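Local coordinates for probable methyltransferase (Bordetella pertussis, PDB 3KTY), which probably transfers methyl groups from S-adenosylmethionine to RNA, as a member of the TrmH (SpoU) family of methyltransferases, at residues V24-R29 with V56-G61. Residues are numbered along the deposited sequence; the frame is centred on the assembly and turned at random.
Sequences VGSAAR and VALASG
G25 of helix 21-33 and A59 of segment 56-61 bring their backbones close together, with the two CA atoms 4.2 Å apart. Having no side chain, G25 presents its CA and carbonyl directly to the backbone of L58 and A59. The carbonyl oxygen of G25, already bonded by R29 N within its own helix, also meets A59 CA at 3.6 Å in a CA-H...O contact, while A59 CB packs against the same atom, 3.8 Å from G25 O. Beside this pair, L58 lies against S26, its CD1 3.2 Å from S26 OG in a non-polar contact. With chi1 at -64°, that hydroxyl sits beside its own backbone N, and a hydrogen bond with G22 O satisfies it. R29 runs past the other end of the contact, CG anti to the backbone N (chi1 -169°), and passes its CD 4.0 Å from S60 O. The chain then bends at chi3, and NH1 bonds OE1 of Q159 of the second subunit. The arrangement is a close packing of two helices at a glycine, joining helix 21-33, which follows strand 11-16, to the short helix 53-59 in the N-terminal SpoU-type methyltransferase domain of the longer protein, an alpha/beta domain of the SPOUT clan.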
loop_
_atom_site.group_PDB
_atom_site.type_symbol
_atom_site.label_atom_id
_atom_site.label_comp_id
_atom_site.label_asym_id
_atom_site.label_seq_id
_atom_site.Cartn_x
_atom_site.Cartn_y
_atom_site.Cartn_z
ATOM N N VAL A 24 0.989 -14.389 6.006
ATOM C CA VAL A 24 0.169 -14.191 7.203
ATOM C C VAL A 24 0.847 -13.259 8.160
ATOM O O VAL A 24 0.184 -12.413 8.769
ATOM C CB VAL A 24 -0.059 -15.489 7.980
ATOM C CG1 VAL A 24 -0.709 -15.183 9.299
ATOM C CG2 VAL A 24 -0.885 -16.466 7.163
ATOM N N GLY A 25 2.167 -13.425 8.315
ATOM C CA GLY A 25 2.975 -12.469 9.062
ATOM C C GLY A 25 2.984 -11.066 8.449
ATOM O O GLY A 25 2.833 -10.072 9.146
ATOM N N SER A 26 3.154 -10.977 7.136
ATOM C CA SER A 26 3.171 -9.682 6.457
ATOM C C SER A 26 1.838 -9.000 6.619
ATOM O O SER A 26 1.758 -7.779 6.802
ATOM C CB SER A 26 3.472 -9.872 4.962
ATOM O OG SER A 26 4.773 -10.400 4.802
ATOM N N ALA A 27 0.787 -9.817 6.531
ATOM C CA ALA A 27 -0.577 -9.399 6.766
ATOM C C ALA A 27 -0.725 -8.716 8.126
ATOM O O ALA A 27 -1.346 -7.662 8.236
ATOM C CB ALA A 27 -1.581 -10.614 6.632
ATOM N N ALA A 28 -0.151 -9.311 9.157
ATOM C CA ALA A 28 -0.321 -8.767 10.494
ATOM C C ALA A 28 0.376 -7.428 10.644
ATOM O O ALA A 28 -0.146 -6.521 11.301
ATOM C CB ALA A 28 0.213 -9.764 11.547
ATOM N N ARG A 29 1.567 -7.330 10.034
ATOM C CA ARG A 29 2.408 -6.142 10.109
ATOM C C ARG A 29 1.738 -5.064 9.287
ATOM O O ARG A 29 1.511 -3.941 9.757
ATOM C CB ARG A 29 3.831 -6.427 9.592
ATOM C CG ARG A 29 4.803 -5.306 9.885
ATOM C CD ARG A 29 6.216 -5.470 9.264
ATOM N NE ARG A 29 6.531 -4.315 8.418
ATOM C CZ ARG A 29 6.783 -3.080 8.867
ATOM N NH1 ARG A 29 7.026 -2.095 8.005
ATOM N NH2 ARG A 29 6.792 -2.816 10.172
ATOM N N VAL A 56 5.964 -15.634 11.900
ATOM C CA VAL A 56 6.582 -14.876 12.985
ATOM C C VAL A 56 7.643 -13.906 12.447
ATOM O O VAL A 56 7.564 -12.699 12.687
ATOM C CB VAL A 56 7.231 -15.811 14.015
ATOM C CG1 VAL A 56 8.235 -15.051 14.851
ATOM C CG2 VAL A 56 6.163 -16.464 14.891
ATOM N N ALA A 57 8.628 -14.439 11.720
ATOM C CA ALA A 57 9.726 -13.634 11.141
ATOM C C ALA A 57 9.278 -12.436 10.280
ATOM O O ALA A 57 9.846 -11.356 10.384
ATOM C CB ALA A 57 10.618 -14.513 10.350
ATOM N N LEU A 58 8.263 -12.625 9.440
ATOM C CA LEU A 58 7.697 -11.515 8.666
ATOM C C LEU A 58 6.737 -10.625 9.449
ATOM O O LEU A 58 6.252 -9.625 8.935
ATOM C CB LEU A 58 6.996 -12.018 7.405
ATOM C CG LEU A 58 7.942 -12.514 6.306
ATOM C CD1 LEU A 58 7.269 -12.349 4.955
ATOM C CD2 LEU A 58 9.251 -11.756 6.327
ATOM N N ALA A 59 6.468 -10.971 10.695
ATOM C CA ALA A 59 5.552 -10.159 11.485
ATOM C C ALA A 59 6.251 -9.157 12.394
ATOM O O ALA A 59 5.589 -8.312 12.973
ATOM C CB ALA A 59 4.634 -11.043 12.308
ATOM N N SER A 60 7.575 -9.276 12.533
ATOM C CA SER A 60 8.342 -8.540 13.550
ATOM C C SER A 60 7.790 -7.133 13.840
ATOM O O SER A 60 7.687 -6.282 12.940
ATOM C CB SER A 60 9.821 -8.468 13.162
ATOM O OG SER A 60 9.980 -7.728 11.965
ATOM N N GLY A 61 7.442 -6.901 15.105
ATOM C CA GLY A 61 6.749 -5.691 15.517
ATOM C C GLY A 61 5.262 -5.933 15.776
ATOM O O GLY A 61 4.681 -5.383 16.708
#